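Sugar ABC transporter (Agrobacterium radiobacter, PDB 4RXT) probably binds carbohydrates for an ABC-type sugar importer, and holds alpha-L-arabinopyranose in the cleft between its two domains. Local coordinates at residues 210-215 with 219-224; 134-139 with 185-190. One frame throughout, in Å; residues are numbered along the deposited sequence.

Contact 1: residues 210-215 with 219-224; sequences QAIAEN and DKVKVI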
loop_
_atom_site.group_PDB
_atom_site.type_symbol
_atom_site.label_atom_id
_atom_site.label_comp_id
_atom_site.label_asym_id
_atom_site.label_seq_id
_atom_site.Cartn_x
_atom_site.Cartn_y
_atom_site.Cartn_z
ATOM N N GLN A 210 -7.581 -3.502 15.383
ATOM C CA GLN A 210 -8.903 -3.653 16.032
ATOM C C GLN A 210 -8.883 -4.863 16.965
ATOM O O GLN A 210 -9.355 -4.818 18.083
ATOM C CB GLN A 210 -10.030 -3.746 15.008
ATOM C CG GLN A 210 -11.451 -3.631 15.558
ATOM C CD GLN A 210 -11.830 -2.234 16.016
ATOM O OE1 GLN A 210 -11.662 -1.256 15.281
ATOM N NE2 GLN A 210 -12.390 -2.144 17.201
ATOM N N ALA A 211 -8.332 -5.976 16.500
ATOM C CA ALA A 211 -8.245 -7.188 17.330
ATOM C C ALA A 211 -7.431 -6.968 18.623
ATOM O O ALA A 211 -7.812 -7.403 19.739
ATOM C CB ALA A 211 -7.608 -8.348 16.540
ATOM N N ILE A 212 -6.287 -6.293 18.467
ATOM C CA ILE A 212 -5.455 -5.989 19.616
ATOM C C ILE A 212 -6.131 -4.994 20.583
ATOM O O ILE A 212 -6.117 -5.226 21.800
ATOM C CB ILE A 212 -4.083 -5.467 19.153
ATOM C CG1 ILE A 212 -3.325 -6.576 18.362
ATOM C CG2 ILE A 212 -3.213 -5.023 20.331
ATOM C CD1 ILE A 212 -3.313 -7.972 18.963
ATOM N N ALA A 213 -6.738 -3.935 20.044
ATOM C CA ALA A 213 -7.465 -2.922 20.872
ATOM C C ALA A 213 -8.610 -3.582 21.655
ATOM O O ALA A 213 -8.757 -3.386 22.889
ATOM C CB ALA A 213 -8.032 -1.813 19.991
ATOM N N GLU A 214 -9.443 -4.347 20.948
ATOM C CA GLU A 214 -10.667 -4.898 21.546
ATOM C C GLU A 214 -10.385 -5.903 22.630
ATOM O O GLU A 214 -11.133 -6.057 23.570
ATOM C CB GLU A 214 -11.569 -5.524 20.482
ATOM C CG GLU A 214 -12.239 -4.524 19.530
ATOM C CD GLU A 214 -13.018 -5.204 18.414
ATOM O OE1 GLU A 214 -12.862 -6.441 18.217
ATOM O OE2 GLU A 214 -13.775 -4.464 17.736
ATOM N N ASN A 215 -9.253 -6.585 22.516
ATOM C CA ASN A 215 -8.889 -7.603 23.470
ATOM C C ASN A 215 -7.875 -7.142 24.486
ATOM O O ASN A 215 -7.436 -7.914 25.341
ATOM C CB ASN A 215 -8.372 -8.829 22.704
ATOM C CG ASN A 215 -9.492 -9.534 22.000
ATOM O OD1 ASN A 215 -10.368 -10.106 22.644
ATOM N ND2 ASN A 215 -9.496 -9.481 20.688
ATOM N N ASP A 219 -0.113 -4.424 25.466
ATOM C CA ASP A 219 1.086 -4.642 26.284
ATOM C C ASP A 219 1.667 -6.048 26.138
ATOM O O ASP A 219 2.664 -6.368 26.773
ATOM C CB ASP A 219 0.806 -4.337 27.757
ATOM C CG ASP A 219 0.581 -2.836 28.022
ATOM O OD1 ASP A 219 1.227 -1.973 27.367
ATOM O OD2 ASP A 219 -0.253 -2.514 28.898
ATOM N N LYS A 220 1.052 -6.862 25.301
ATOM C CA LYS A 220 1.504 -8.245 25.048
ATOM C C LYS A 220 1.870 -8.533 23.571
ATOM O O LYS A 220 2.698 -9.464 23.272
ATOM C CB LYS A 220 0.412 -9.225 25.501
ATOM C CG LYS A 220 0.096 -9.136 26.979
ATOM C CD LYS A 220 -0.900 -10.194 27.415
ATOM C CE LYS A 220 -1.412 -9.946 28.826
ATOM N NZ LYS A 220 -0.499 -10.511 29.856
ATOM N N VAL A 221 1.300 -7.776 22.644
ATOM C CA VAL A 221 1.516 -8.021 21.202
ATOM C C VAL A 221 1.763 -6.714 20.503
ATOM O O VAL A 221 0.917 -5.821 20.542
ATOM C CB VAL A 221 0.312 -8.723 20.530
ATOM C CG1 VAL A 221 0.564 -8.954 19.039
ATOM C CG2 VAL A 221 -0.030 -10.009 21.272
ATOM N N LYS A 222 2.912 -6.627 19.845
ATOM C CA LYS A 222 3.322 -5.431 19.134
ATOM C C LYS A 222 2.970 -5.544 17.681
ATOM O O LYS A 222 3.362 -6.532 17.020
ATOM C CB LYS A 222 4.828 -5.178 19.308
ATOM C CG LYS A 222 5.242 -4.785 20.743
ATOM C CD LYS A 222 4.182 -3.937 21.477
ATOM C CE LYS A 222 4.648 -2.726 22.207
ATOM N NZ LYS A 222 3.544 -2.421 23.171
ATOM N N VAL A 223 2.270 -4.546 17.155
ATOM C CA VAL A 223 1.831 -4.535 15.749
ATOM C C VAL A 223 2.525 -3.454 14.973
ATOM O O VAL A 223 2.552 -2.318 15.409
ATOM C CB VAL A 223 0.309 -4.273 15.651
ATOM C CG1 VAL A 223 -0.131 -4.243 14.188
ATOM C CG2 VAL A 223 -0.461 -5.333 16.437
ATOM N N ILE A 224 3.153 -3.817 13.853
ATOM C CA ILE A 224 3.592 -2.866 12.865
ATOM C C ILE A 224 2.659 -2.940 11.666
ATOM O O ILE A 224 2.455 -4.003 11.120
ATOM C CB ILE A 224 5.063 -3.029 12.421
ATOM C CG1 ILE A 224 5.988 -2.909 13.634
ATOM C CG2 ILE A 224 5.416 -2.037 11.315
ATOM C CD1 ILE A 224 6.082 -1.522 14.280
#

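Contact 2: residues 134-139 with 185-190; sequences DVVIIT and TDLITA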
loop_
_atom_site.group_PDB
_atom_site.type_symbol
_atom_site.label_atom_id
_atom_site.label_comp_id
_atom_site.label_asym_id
_atom_site.label_seq_id
_atom_site.Cartn_x
_atom_site.Cartn_y
_atom_site.Cartn_z
ATOM N N ASP A 134 8.040 -15.126 18.925
ATOM C CA ASP A 134 7.255 -15.562 17.774
ATOM C C ASP A 134 6.517 -14.413 17.143
ATOM O O ASP A 134 5.902 -13.606 17.815
ATOM C CB ASP A 134 6.247 -16.644 18.147
ATOM C CG ASP A 134 6.902 -17.939 18.586
ATOM O OD1 ASP A 134 8.138 -18.039 18.482
ATOM O OD2 ASP A 134 6.152 -18.866 18.985
ATOM N N VAL A 135 6.645 -14.306 15.828
ATOM C CA VAL A 135 5.986 -13.239 15.092
ATOM C C VAL A 135 5.216 -13.806 13.911
ATOM O O VAL A 135 5.456 -14.939 13.469
ATOM C CB VAL A 135 6.994 -12.163 14.628
ATOM C CG1 VAL A 135 7.714 -11.612 15.853
ATOM C CG2 VAL A 135 7.963 -12.650 13.534
ATOM N N VAL A 136 4.296 -12.991 13.394
ATOM C CA VAL A 136 3.456 -13.348 12.268
ATOM C C VAL A 136 3.379 -12.208 11.256
ATOM O O VAL A 136 3.611 -11.064 11.589
ATOM C CB VAL A 136 2.029 -13.790 12.705
ATOM C CG1 VAL A 136 2.115 -14.945 13.686
ATOM C CG2 VAL A 136 1.215 -12.677 13.302
ATOM N N ILE A 137 3.104 -12.564 10.008
ATOM C CA ILE A 137 2.811 -11.627 8.975
ATOM C C ILE A 137 1.417 -11.943 8.420
ATOM O O ILE A 137 1.041 -13.088 8.209
ATOM C CB ILE A 137 3.904 -11.573 7.860
ATOM C CG1 ILE A 137 3.517 -10.601 6.752
ATOM C CG2 ILE A 137 4.195 -12.947 7.301
ATOM C CD1 ILE A 137 4.606 -10.301 5.738
ATOM N N ILE A 138 0.650 -10.875 8.217
ATOM C CA ILE A 138 -0.679 -10.973 7.652
ATOM C C ILE A 138 -0.778 -9.994 6.476
ATOM O O ILE A 138 -0.541 -8.775 6.633
ATOM C CB ILE A 138 -1.795 -10.694 8.695
ATOM C CG1 ILE A 138 -1.607 -11.552 9.951
ATOM C CG2 ILE A 138 -3.182 -10.894 8.055
ATOM C CD1 ILE A 138 -2.479 -11.126 11.108
ATOM N N THR A 139 -1.135 -10.556 5.328
ATOM C CA THR A 139 -1.183 -9.913 4.016
ATOM C C THR A 139 -2.624 -9.889 3.495
ATOM O O THR A 139 -3.344 -10.876 3.568
ATOM C CB THR A 139 -0.219 -10.619 3.018
ATOM O OG1 THR A 139 1.098 -10.583 3.565
ATOM C CG2 THR A 139 -0.237 -9.951 1.667
ATOM N N THR A 185 -7.184 -12.899 15.791
ATOM C CA THR A 185 -7.777 -13.501 16.985
ATOM C C THR A 185 -7.526 -15.032 16.987
ATOM O O THR A 185 -7.189 -15.619 18.027
ATOM C CB THR A 185 -9.289 -13.162 17.058
ATOM O OG1 THR A 185 -9.475 -11.726 17.056
ATOM C CG2 THR A 185 -9.850 -13.661 18.353
ATOM N N ASP A 186 -7.656 -15.641 15.800
ATOM C CA ASP A 186 -7.449 -17.091 15.647
ATOM C C ASP A 186 -6.005 -17.457 15.945
ATOM O O ASP A 186 -5.729 -18.401 16.690
ATOM C CB ASP A 186 -7.772 -17.599 14.221
ATOM C CG ASP A 186 -9.275 -17.554 13.863
ATOM O OD1 ASP A 186 -10.125 -17.223 14.726
ATOM O OD2 ASP A 186 -9.616 -17.872 12.687
ATOM N N LEU A 187 -5.104 -16.668 15.391
ATOM C CA LEU A 187 -3.660 -16.917 15.494
ATOM C C LEU A 187 -3.198 -16.874 16.924
ATOM O O LEU A 187 -2.492 -17.732 17.405
ATOM C CB LEU A 187 -2.829 -15.921 14.645
ATOM C CG LEU A 187 -2.772 -16.126 13.123
ATOM C CD1 LEU A 187 -1.992 -15.010 12.434
ATOM C CD2 LEU A 187 -2.231 -17.500 12.755
ATOM N N ILE A 188 -3.642 -15.866 17.653
ATOM C CA ILE A 188 -3.142 -15.690 18.993
ATOM C C ILE A 188 -3.765 -16.666 19.982
ATOM O O ILE A 188 -3.103 -17.135 20.896
ATOM C CB ILE A 188 -3.270 -14.217 19.442
ATOM C CG1 ILE A 188 -2.544 -14.020 20.759
ATOM C CG2 ILE A 188 -4.714 -13.775 19.605
ATOM C CD1 ILE A 188 -2.702 -12.623 21.247
ATOM N N THR A 189 -5.036 -16.968 19.803
ATOM C CA THR A 189 -5.686 -17.834 20.770
ATOM C C THR A 189 -4.991 -19.208 20.672
ATOM O O THR A 189 -4.748 -19.893 21.683
ATOM C CB THR A 189 -7.225 -17.894 20.576
ATOM O OG1 THR A 189 -7.551 -18.432 19.296
ATOM C CG2 THR A 189 -7.803 -16.520 20.726
ATOM N N ALA A 190 -4.617 -19.571 19.448
ATOM C CA ALA A 190 -3.937 -20.836 19.151
ATOM C C ALA A 190 -2.450 -20.880 19.528
ATOM O O ALA A 190 -1.975 -21.911 20.045
ATOM C CB ALA A 190 -4.054 -21.158 17.671
#

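Contact 1: residues 210-215 with 219-224
With chi1 of I212 at -64°, CG1 lies anti to the carbonyl carbon and beside the backbone N, which carries CG1 and CD1 onto V221, at the end of the loop, and V223, in strand 222-226. This is the return half of a beta-alpha-beta crossover: strand 194-199 leads into helix 202-214, and a short turn brings the chain back as strand 222-226, parallel to the first. I212 supplies the helix side of the interface alone. The side chains of I212 and V221 cross at about a right angle, with I212 CD1 4.0 Å from V221 CG1, the branch that lies anti to the backbone N of V221. Two residues on, within the strand, I212 and V223 slide past each other in opposite directions, I212 CG1 lying 3.7 Å from V223 CG2. K222, between the two valines, turns to the other face of the sheet, against A123 and M127 of helix 109-128. No hydrogen bond joins 210-215 to 219-224, so dispersion and exclusion of water hold them together, and L217 in the turn adds to the cover over I212. Close by, the side chain of N215 turns back to the helix backbone, where A211 O accepts twice from this residue, from N215 N at 3.2 Å and from N215 ND2 at 2.8 Å.

Contact 2: residues 134-139 with 185-190
L187 CD1 sits over the strand between V136 and I138, 4.1 Å from V136 CG2 and 4.1 Å from I138 CD1. Both strand residues reach toward the leucine tip to tip, so one methyl group of helix 177-190 is met by two methyl ends from one face of strand 133-139. I137, between them, points to the opposite face. For V136, a chi1 of -56° sets CG2 between the backbone N and the carbonyl carbon, and that branch is the one that touches the leucine. I138 instead extends its longer arm, with CD1 at the end of a chain whose chi2 is 168°. The closest CA pair, V136 and L187, is 8.6 Å apart, and side chains from both segments fill that separation.

In the next shell, V136 rests on A169 of strand 165-172 and on I194 and V197 of strand 194-199, while I138 packs on V197 too, and on M204 and V208 of helix 202-214. Backbone hydrogen bonds of V136 with G196 and F198 join its strand to the parallel neighbour 194-199 in the mixed sheet of this alpha/beta domain, a periplasmic binding protein fold. Beyond the helix end, D134 OD2 is hydrogen-bonded to N191 ND2, a polar tie between the start of the strand and the residue that follows the helix. Between the two segments themselves there are only aliphatic groups and no hydrogen bond, which implies that helix and sheet are held here mainly by burial of aliphatic groups rather than by directional bonds.

Following the chain from the N terminus, past strand 9-11 through helix 109-128, strand 133-139 is the first to take part in a contact. The chain continues through helix 145-161 and strand 165-172 to helix 177-190, where contact 2 closes a loop of 45 intervening residues. After strand 194-199 and helix 202-214, contact 1 closes a far shorter loop of three. The loops lie in series, neither nested nor crossed. The two contacts, centred 11 Å apart, touch through A211 and T185, and through V221 and I188 in one of its two conformers. Contact 2 thus ties helix 177-190 to strand 133-139, and contact 1 ties helix 202-214 to strand 222-226, on one mixed sheet.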